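Glycerol trinitrate reductase (Agrobacterium tumefaciens, PDB 5EPD) is an Old Yellow Enzyme family oxidoreductase, named for reducing glycerol trinitrate, that probably works with FMN and a nicotinamide nucleotide, here in its FMN-free form. Local coordinates at residues E59-A62 with G63-Q67; G200-L203 with E204-K208; T265-D268 with Y269-D272; F336-P339 with F340-N343. One frame throughout, in Å; residues are numbered along the deposited sequence.

Interaction 1: residues E59-A62 with G63-Q67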
loop_
_atom_site.group_PDB
_atom_site.type_symbol
_atom_site.label_atom_id
_atom_site.label_comp_id
_atom_site.label_asym_id
_atom_site.label_seq_id
_atom_site.Cartn_x
_atom_site.Cartn_y
_atom_site.Cartn_z
ATOM N N GLU A 59 8.339 -15.362 -11.008
ATOM C CA GLU A 59 9.635 -15.969 -10.702
ATOM C C GLU A 59 10.762 -14.969 -10.610
ATOM O O GLU A 59 11.768 -15.273 -10.009
ATOM C CB GLU A 59 9.976 -17.091 -11.702
ATOM C CG GLU A 59 10.431 -16.638 -13.079
ATOM C CD GLU A 59 10.700 -17.820 -13.971
ATOM O OE1 GLU A 59 9.728 -18.493 -14.333
ATOM O OE2 GLU A 59 11.873 -18.093 -14.289
ATOM N N LEU A 60 10.587 -13.787 -11.192
ATOM C CA LEU A 60 11.586 -12.714 -11.132
ATOM C C LEU A 60 11.399 -11.701 -10.001
ATOM O O LEU A 60 12.236 -10.788 -9.838
ATOM C CB LEU A 60 11.563 -11.927 -12.429
ATOM C CG LEU A 60 11.701 -12.752 -13.700
ATOM C CD1 LEU A 60 11.535 -11.804 -14.883
ATOM C CD2 LEU A 60 13.037 -13.504 -13.734
ATOM N N THR A 61 10.329 -11.854 -9.219
ATOM C CA THR A 61 9.928 -10.821 -8.277
ATOM C C THR A 61 10.866 -10.718 -7.062
ATOM O O THR A 61 11.177 -9.608 -6.624
ATOM C CB THR A 61 8.463 -11.014 -7.882
ATOM O OG1 THR A 61 7.646 -10.825 -9.043
ATOM C CG2 THR A 61 8.027 -10.017 -6.825
ATOM N N ALA A 62 11.324 -11.853 -6.532
ATOM C CA ALA A 62 12.372 -11.842 -5.495
ATOM C C ALA A 62 13.517 -10.933 -5.925
ATOM O O ALA A 62 13.903 -10.014 -5.189
ATOM C CB ALA A 62 12.898 -13.251 -5.198
ATOM N N GLY A 63 14.036 -11.176 -7.130
ATOM C CA GLY A 63 15.109 -10.351 -7.696
ATOM C C GLY A 63 14.823 -8.842 -7.717
ATOM O O GLY A 63 15.681 -8.005 -7.358
ATOM N N TYR A 64 13.614 -8.516 -8.157
ATOM C CA TYR A 64 13.137 -7.152 -8.272
ATOM C C TYR A 64 13.278 -6.437 -6.962
ATOM O O TYR A 64 13.852 -5.351 -6.922
ATOM C CB TYR A 64 11.670 -7.200 -8.719
ATOM C CG TYR A 64 10.855 -5.958 -8.542
ATOM C CD1 TYR A 64 11.086 -4.841 -9.341
ATOM C CD2 TYR A 64 9.785 -5.930 -7.634
ATOM C CE1 TYR A 64 10.308 -3.710 -9.217
ATOM C CE2 TYR A 64 8.981 -4.805 -7.502
ATOM C CZ TYR A 64 9.255 -3.688 -8.288
ATOM O OH TYR A 64 8.488 -2.544 -8.181
ATOM N N TYR A 65 12.782 -7.055 -5.892
ATOM C CA TYR A 65 12.798 -6.445 -4.572
ATOM C C TYR A 65 14.208 -6.417 -4.002
ATOM O O TYR A 65 14.642 -5.388 -3.482
ATOM C CB TYR A 65 11.855 -7.161 -3.603
ATOM C CG TYR A 65 10.371 -6.854 -3.831
ATOM C CD1 TYR A 65 9.858 -5.576 -3.591
ATOM C CD2 TYR A 65 9.495 -7.835 -4.298
ATOM C CE1 TYR A 65 8.517 -5.295 -3.796
ATOM C CE2 TYR A 65 8.148 -7.560 -4.508
ATOM C CZ TYR A 65 7.667 -6.296 -4.261
ATOM O OH TYR A 65 6.324 -6.036 -4.457
ATOM N N ALA A 66 14.934 -7.531 -4.125
ATOM C CA ALA A 66 16.353 -7.585 -3.687
ATOM C C ALA A 66 17.276 -6.555 -4.389
ATOM O O ALA A 66 18.158 -5.974 -3.754
ATOM C CB ALA A 66 16.905 -8.999 -3.843
ATOM N N GLN A 67 17.056 -6.328 -5.682
ATOM C CA GLN A 67 17.679 -5.209 -6.390
ATOM C C GLN A 67 17.497 -3.828 -5.726
ATOM O O GLN A 67 18.307 -2.933 -5.957
ATOM C CB GLN A 67 17.096 -5.095 -7.798
ATOM C CG GLN A 67 17.496 -6.191 -8.770
ATOM C CD GLN A 67 17.085 -5.848 -10.184
ATOM O OE1 GLN A 67 16.134 -5.080 -10.404
ATOM N NE2 GLN A 67 17.808 -6.404 -11.162
HETATM O O HOH W 1 13.782 -13.683 -8.490
#
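With OG1 beside the backbone N (chi1 -64°), Thr61 leaves its CG2 methyl anti to that nitrogen, while Tyr65 turns CG anti to its carbonyl carbon, chi1 -75°. One turn apart on helix 61-66, the two side chains therefore run side by side, and Thr61 CG2 rests 3.4 Å from Tyr65 CE2. The Tyr64 ring meets that of Tyr65 edge first: Tyr64 CD2 stands 3.7 Å above the plane of the Tyr65 ring, over its centre. Beneath the side chains the helical bonds include Tyr64 N to Leu60 O, 3.1 Å, and Tyr65 N to Thr61 O. Ahead of them a water bridges the chain, donating to Glu59 O and accepting from Gly63 N at 2.9 Å, which gives this early amide a partner. The polar ends are engaged beyond the turn: Thr61 OG1 bonds to Tyr372 OH, and Tyr65 OH to Glu77 on strand 73-80. Ala62 and Ala66 pack against helix 97-112. The chemistry is thus divided along each side chain, the methyl and the rings packing against one another while the hydroxyls join this short helix to the barrel strand and the C-terminal region.

Interaction 2: residues G200-L203 with E204-K208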
loop_
_atom_site.group_PDB
_atom_site.type_symbol
_atom_site.label_atom_id
_atom_site.label_comp_id
_atom_site.label_asym_id
_atom_site.label_seq_id
_atom_site.Cartn_x
_atom_site.Cartn_y
_atom_site.Cartn_z
ATOM N N GLY A 200 -8.896 5.070 -2.870
ATOM C CA GLY A 200 -10.243 4.709 -3.355
ATOM C C GLY A 200 -10.698 3.268 -3.176
ATOM O O GLY A 200 -11.753 2.899 -3.675
ATOM N N TYR A 201 -9.914 2.451 -2.471
ATOM C CA TYR A 201 -10.223 1.030 -2.308
ATOM C C TYR A 201 -11.139 0.839 -1.093
ATOM O O TYR A 201 -11.603 1.837 -0.541
ATOM C CB TYR A 201 -8.925 0.246 -2.219
ATOM C CG TYR A 201 -8.104 0.419 -3.490
ATOM C CD1 TYR A 201 -8.580 -0.047 -4.718
ATOM C CD2 TYR A 201 -6.882 1.086 -3.473
ATOM C CE1 TYR A 201 -7.855 0.116 -5.883
ATOM C CE2 TYR A 201 -6.148 1.249 -4.642
ATOM C CZ TYR A 201 -6.642 0.752 -5.841
ATOM O OH TYR A 201 -5.923 0.922 -6.987
ATOM N N LEU A 202 -11.415 -0.414 -0.701
ATOM C CA LEU A 202 -12.582 -0.746 0.135
ATOM C C LEU A 202 -12.709 0.149 1.359
ATOM O O LEU A 202 -13.788 0.742 1.630
ATOM C CB LEU A 202 -12.550 -2.208 0.597
ATOM C CG LEU A 202 -13.773 -2.682 1.400
ATOM C CD1 LEU A 202 -15.067 -2.584 0.599
ATOM C CD2 LEU A 202 -13.601 -4.110 1.887
ATOM N N LEU A 203 -11.619 0.250 2.099
ATOM C CA LEU A 203 -11.711 0.859 3.413
ATOM C C LEU A 203 -11.942 2.364 3.292
ATOM O O LEU A 203 -12.602 2.941 4.157
ATOM C CB LEU A 203 -10.470 0.541 4.263
ATOM C CG LEU A 203 -10.060 -0.940 4.351
ATOM C CD1 LEU A 203 -8.811 -1.154 5.212
ATOM C CD2 LEU A 203 -11.235 -1.783 4.846
ATOM N N GLU A 204 -11.393 2.992 2.239
ATOM C CA GLU A 204 -11.606 4.416 1.976
ATOM C C GLU A 204 -13.024 4.638 1.414
ATOM O O GLU A 204 -13.654 5.698 1.654
ATOM C CB GLU A 204 -10.556 4.999 1.007
ATOM C CG GLU A 204 -10.750 6.512 0.769
ATOM C CD GLU A 204 -9.786 7.147 -0.239
ATOM O OE1 GLU A 204 -9.947 6.936 -1.469
ATOM O OE2 GLU A 204 -8.900 7.911 0.199
ATOM N N GLN A 205 -13.542 3.655 0.677
ATOM C CA GLN A 205 -14.894 3.765 0.155
ATOM C C GLN A 205 -15.848 3.944 1.329
ATOM O O GLN A 205 -16.816 4.672 1.225
ATOM C CB GLN A 205 -15.296 2.526 -0.640
ATOM C CG GLN A 205 -14.760 2.473 -2.051
ATOM C CD GLN A 205 -14.592 1.045 -2.528
ATOM O OE1 GLN A 205 -15.489 0.202 -2.356
ATOM N NE2 GLN A 205 -13.445 0.758 -3.129
ATOM N N PHE A 206 -15.558 3.247 2.429
ATOM C CA PHE A 206 -16.350 3.337 3.653
ATOM C C PHE A 206 -16.121 4.669 4.363
ATOM O O PHE A 206 -17.077 5.271 4.847
ATOM C CB PHE A 206 -16.013 2.174 4.621
ATOM C CG PHE A 206 -16.863 0.938 4.428
ATOM C CD1 PHE A 206 -16.531 -0.012 3.472
ATOM C CD2 PHE A 206 -18.000 0.723 5.214
ATOM C CE1 PHE A 206 -17.302 -1.154 3.301
ATOM C CE2 PHE A 206 -18.780 -0.417 5.037
ATOM C CZ PHE A 206 -18.425 -1.365 4.088
ATOM N N ALA A 207 -14.857 5.086 4.441
ATOM C CA ALA A 207 -14.461 6.306 5.108
ATOM C C ALA A 207 -15.013 7.615 4.496
ATOM O O ALA A 207 -15.343 8.562 5.221
ATOM C CB ALA A 207 -12.938 6.369 5.170
ATOM N N LYS A 208 -15.091 7.670 3.163
ATOM C CA LYS A 208 -15.520 8.883 2.443
ATOM C C LYS A 208 -17.000 8.852 1.995
ATOM O O LYS A 208 -17.461 7.895 1.379
ATOM C CB LYS A 208 -14.566 9.138 1.254
ATOM C CG LYS A 208 -13.171 9.526 1.729
ATOM C CD LYS A 208 -12.194 9.810 0.595
ATOM C CE LYS A 208 -10.878 10.337 1.153
ATOM N NZ LYS A 208 -9.821 10.485 0.112
#
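Gly200 meets the second segment through both of its backbone polar atoms. Its N lies 2.6 Å from Glu204 OE1, a weak bond because the hydrogen is badly aimed, whereas its O receives a straight bond from Gln205 NE2 at 2.8 Å, with the carbonyl oxygen close to the plane of the Gln205 amide. Glu204 reaches back with CG anti to its backbone N and an extended chain beyond; its other oxygen, OE2, forms a salt bridge with Lys208 NZ at 2.7 Å, the ammonium coming from above the carboxylate plane. Tyr201 follows at the N-cap position. Its carbonyl starts the helix by accepting from Gln205 N at 2.9 Å, and more weakly from Glu204 N. Leu202 lies alongside Phe206, its CD1 3.8 Å from Phe206 CE1, and crosses the Gln205 chain at about a right angle; the Leu202 carbonyl oxygen sits at the edge of the phenyl ring. Leu203 completes the turn, its O taking the Ala207 N-H. The whole turn is buried. Gln205 also binds the backbone of Val124 and Arg126 after strand 117-122, Lys208 reaches Ser250 and Ser253 beyond strand 245-249, and Leu203 and Phe206 fill the space between helices 171-187 and 227-240.

Interaction 3: residues T265-D268 with Y269-D272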
loop_
_atom_site.group_PDB
_atom_site.type_symbol
_atom_site.label_atom_id
_atom_site.label_comp_id
_atom_site.label_asym_id
_atom_site.label_seq_id
_atom_site.Cartn_x
_atom_site.Cartn_y
_atom_site.Cartn_z
ATOM N N THR A 265 -12.143 16.744 9.363
ATOM C CA THR A 265 -12.883 16.126 10.462
ATOM C C THR A 265 -12.751 14.608 10.393
ATOM O O THR A 265 -12.494 13.939 11.401
ATOM C CB THR A 265 -14.384 16.496 10.401
ATOM O OG1 THR A 265 -14.520 17.927 10.380
ATOM C CG2 THR A 265 -15.133 15.921 11.599
ATOM N N GLN A 266 -12.928 14.076 9.186
ATOM C CA GLN A 266 -12.906 12.631 8.966
ATOM C C GLN A 266 -11.571 12.042 9.397
ATOM O O GLN A 266 -11.543 10.981 10.072
ATOM C CB GLN A 266 -13.184 12.304 7.495
ATOM C CG GLN A 266 -13.386 10.820 7.187
ATOM C CD GLN A 266 -14.588 10.202 7.887
ATOM O OE1 GLN A 266 -15.757 10.456 7.519
ATOM N NE2 GLN A 266 -14.316 9.359 8.895
ATOM N N TYR A 267 -10.469 12.709 9.014
ATOM C CA TYR A 267 -9.120 12.100 9.171
ATOM C C TYR A 267 -8.413 12.492 10.464
ATOM O O TYR A 267 -7.520 11.769 10.909
ATOM C CB TYR A 267 -8.246 12.306 7.919
ATOM C CG TYR A 267 -8.612 11.318 6.824
ATOM C CD1 TYR A 267 -9.665 11.586 5.946
ATOM C CD2 TYR A 267 -7.942 10.103 6.693
ATOM C CE1 TYR A 267 -10.050 10.670 4.979
ATOM C CE2 TYR A 267 -8.311 9.178 5.720
ATOM C CZ TYR A 267 -9.370 9.470 4.869
ATOM O OH TYR A 267 -9.771 8.585 3.905
ATOM N N ASP A 268 -8.821 13.616 11.069
ATOM C CA ASP A 268 -8.449 13.922 12.459
ATOM C C ASP A 268 -9.011 12.840 13.385
ATOM O O ASP A 268 -8.306 12.357 14.292
ATOM C CB ASP A 268 -9.024 15.268 12.914
ATOM C CG ASP A 268 -8.320 16.444 12.307
ATOM O OD1 ASP A 268 -7.221 16.283 11.728
ATOM O OD2 ASP A 268 -8.873 17.550 12.419
ATOM N N TYR A 269 -10.283 12.485 13.161
ATOM C CA TYR A 269 -10.929 11.397 13.909
ATOM C C TYR A 269 -10.195 10.056 13.759
ATOM O O TYR A 269 -9.792 9.431 14.758
ATOM C CB TYR A 269 -12.398 11.214 13.481
ATOM C CG TYR A 269 -13.051 10.079 14.250
ATOM C CD1 TYR A 269 -13.459 10.266 15.569
ATOM C CD2 TYR A 269 -13.204 8.800 13.686
ATOM C CE1 TYR A 269 -14.035 9.235 16.305
ATOM C CE2 TYR A 269 -13.782 7.755 14.417
ATOM C CZ TYR A 269 -14.200 7.978 15.731
ATOM O OH TYR A 269 -14.788 6.977 16.500
ATOM N N ILE A 270 -10.037 9.631 12.498
ATOM C CA ILE A 270 -9.343 8.378 12.154
ATOM C C ILE A 270 -7.934 8.321 12.749
ATOM O O ILE A 270 -7.547 7.299 13.317
ATOM C CB ILE A 270 -9.307 8.135 10.615
ATOM C CG1 ILE A 270 -10.672 7.618 10.144
ATOM C CG2 ILE A 270 -8.229 7.111 10.229
ATOM C CD1 ILE A 270 -11.009 7.968 8.709
ATOM N N VAL A 271 -7.164 9.397 12.632
ATOM C CA VAL A 271 -5.785 9.366 13.188
ATOM C C VAL A 271 -5.782 9.365 14.723
ATOM O O VAL A 271 -4.972 8.672 15.315
ATOM C CB VAL A 271 -4.857 10.459 12.588
ATOM C CG1 VAL A 271 -3.523 10.559 13.344
ATOM C CG2 VAL A 271 -4.592 10.157 11.111
ATOM N N ASP A 272 -6.697 10.093 15.359
ATOM C CA ASP A 272 -6.881 9.972 16.820
ATOM C C ASP A 272 -7.080 8.510 17.225
ATOM O O ASP A 272 -6.430 7.992 18.127
ATOM C CB ASP A 272 -8.119 10.758 17.294
ATOM C CG ASP A 272 -7.905 12.260 17.313
ATOM O OD1 ASP A 272 -6.737 12.706 17.465
ATOM O OD2 ASP A 272 -8.926 12.990 17.173
#
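Tyr267 presents one ring face to Ile270, three residues on along helix 263-276. The CD1 methyl of Ile270 stands 4.3 Å from the centroid of the Tyr267 ring and 13° off the ring normal, a CH-pi contact slightly displaced toward the rim. The same methyl meets Gln266 on another side: the two chains cross obliquely, and Gln266 NE2 comes within 3.6 Å of Ile270 CD1. That approach depends on a bend in the glutamine, whose chi2 of 62° bends the chain so that the amide swings toward Ile270. The amide keeps its polar partners outside this turn, OE1 accepting from Arg225 and NE2 donating to Val222 O. Regular helical bonds run beneath, such as Val271 N to Tyr267 O at 3.0 Å.

On another side of the helix, Asp272 turns CG anti to its carbonyl carbon, which places OD2 3.0 Å from Asp268 O. Two acceptors so close would be expected to repel, and the salt bridge from Asp272 OD2 to Arg306 plausibly offsets this. Asp268 OD1 accepts from Ser302, so both acidic side chains face the neighbouring helix 300-306. Between them and Tyr267, Val271 packs on Leu303 and on Ile249 of the barrel. The arrangement is that of an outer helix of a TIM barrel, apolar toward the strands and with polar side chains bonded to the next helix: helix 263-276 is the helical part of the beta-alpha-beta unit joining strand 245-249 to strand 281-284.

Interaction 4: residues F336-P339 with F340-N343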
loop_
_atom_site.group_PDB
_atom_site.type_symbol
_atom_site.label_atom_id
_atom_site.label_comp_id
_atom_site.label_asym_id
_atom_site.label_seq_id
_atom_site.Cartn_x
_atom_site.Cartn_y
_atom_site.Cartn_z
ATOM N N PHE A 336 9.280 7.115 -1.666
ATOM C CA PHE A 336 9.441 7.467 -3.083
ATOM C C PHE A 336 8.824 6.355 -3.907
ATOM O O PHE A 336 8.989 5.173 -3.584
ATOM C CB PHE A 336 10.931 7.538 -3.454
ATOM C CG PHE A 336 11.683 8.631 -2.761
ATOM C CD1 PHE A 336 12.119 8.466 -1.461
ATOM C CD2 PHE A 336 11.941 9.835 -3.407
ATOM C CE1 PHE A 336 12.797 9.475 -0.813
ATOM C CE2 PHE A 336 12.616 10.859 -2.759
ATOM C CZ PHE A 336 13.039 10.680 -1.456
ATOM N N GLY A 337 8.133 6.718 -4.982
ATOM C CA GLY A 337 7.386 5.735 -5.793
ATOM C C GLY A 337 8.087 5.376 -7.096
ATOM O O GLY A 337 8.973 4.519 -7.122
ATOM N N ARG A 338 7.713 6.037 -8.184
ATOM C CA ARG A 338 8.291 5.702 -9.487
ATOM C C ARG A 338 9.825 5.687 -9.532
ATOM O O ARG A 338 10.403 4.848 -10.201
ATOM C CB ARG A 338 7.730 6.624 -10.588
ATOM C CG ARG A 338 6.253 6.369 -10.887
ATOM C CD ARG A 338 5.841 6.852 -12.261
ATOM N NE ARG A 338 4.516 6.331 -12.612
ATOM C CZ ARG A 338 3.965 6.367 -13.831
ATOM N NH1 ARG A 338 4.619 6.905 -14.873
ATOM N NH2 ARG A 338 2.744 5.834 -14.011
ATOM N N PRO A 339 10.497 6.624 -8.829
ATOM C CA PRO A 339 11.962 6.597 -8.918
ATOM C C PRO A 339 12.580 5.243 -8.571
ATOM O O PRO A 339 13.587 4.886 -9.145
ATOM C CB PRO A 339 12.381 7.669 -7.904
ATOM C CG PRO A 339 11.270 8.663 -7.952
ATOM C CD PRO A 339 10.023 7.846 -8.134
ATOM N N PHE A 340 11.998 4.512 -7.626
ATOM C CA PHE A 340 12.460 3.176 -7.271
ATOM C C PHE A 340 12.228 2.159 -8.402
ATOM O O PHE A 340 12.917 1.128 -8.465
ATOM C CB PHE A 340 11.752 2.678 -6.008
ATOM C CG PHE A 340 12.515 2.937 -4.751
ATOM C CD1 PHE A 340 13.689 2.234 -4.479
ATOM C CD2 PHE A 340 12.061 3.864 -3.824
ATOM C CE1 PHE A 340 14.413 2.475 -3.317
ATOM C CE2 PHE A 340 12.775 4.104 -2.667
ATOM C CZ PHE A 340 13.952 3.406 -2.415
ATOM N N ILE A 341 11.236 2.412 -9.267
ATOM C CA ILE A 341 11.041 1.562 -10.454
ATOM C C ILE A 341 12.304 1.618 -11.340
ATOM O O ILE A 341 12.919 0.587 -11.676
ATOM C CB ILE A 341 9.801 1.980 -11.282
ATOM C CG1 ILE A 341 8.506 1.813 -10.464
ATOM C CG2 ILE A 341 9.730 1.158 -12.567
ATOM C CD1 ILE A 341 7.245 2.169 -11.224
ATOM N N ALA A 342 12.704 2.837 -11.692
ATOM C CA ALA A 342 13.764 3.010 -12.684
ATOM C C ALA A 342 15.197 3.022 -12.097
ATOM O O ALA A 342 16.138 2.783 -12.817
ATOM C CB ALA A 342 13.507 4.273 -13.499
ATOM N N ASN A 343 15.348 3.283 -10.802
ATOM C CA ASN A 343 16.673 3.322 -10.126
ATOM C C ASN A 343 16.742 2.345 -8.944
ATOM O O ASN A 343 16.330 2.699 -7.828
ATOM C CB ASN A 343 16.979 4.736 -9.632
ATOM C CG ASN A 343 16.748 5.789 -10.713
ATOM O OD1 ASN A 343 17.686 6.238 -11.388
ATOM N ND2 ASN A 343 15.488 6.150 -10.921
#
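The Phe340 ring takes the backbone of Phe336 at its edge: Phe336 O lies near the ring plane, 3.3 Å from Phe340 CD2, and Phe336 CB reaches the same carbon at 3.9 Å. Around the ring are also Ile41 and Met43 of strand 41-43 and Leu346 of helix 346-352. The second flat group, the Asn343 amide, has its partner in its own plane. Its ND2 donates to Pro339 O over 2.9 Å in a nearly straight bond, with the oxygen 1° out of the amide plane and the nitrogen on a carbonyl lone pair. Pro339 O also accepts the backbone N of Asn343, so one oxygen is gripped twice by the residue that leaves the helix. At the start of the turn Phe340 N bonds to Gly337 O at 3.1 Å, and the bonds from Ile341 N and Ala342 N to Arg338 O are weak. Asn343 OD1 is used as well, by Ala357 N. Pro339 brings no N-H of its own to this first turn, and its carbonyl oxygen accepts two hydrogen bonds; the asparagine amide, polar at both ends, ties the close of helix 338-342 to the chain further on.

In the fold
All four contacts are single helical turns around one eight-stranded barrel, but burial differs. Interactions 2 and 4 are buried; interactions 1 and 3 lie partly at the surface. Interactions 2 and 3 touch, with Tyr267 OH packed on Lys208 CE at 3.4 Å; interaction 3 packs on strand 245-249, while Lys208 of interaction 2 bonds just beyond it. Interactions 1 and 4 stand on the other side of the chain's centre from interaction 2, about 5 Å apart at their nearest atoms, and Arg68 links them by donating to backbone oxygens of both helices. Charged pairing marks 2 and 3, through a lysine-glutamate bridge and an arginine-bound aspartate; hydroxyls anchor 1, and an asparagine amide closes 4.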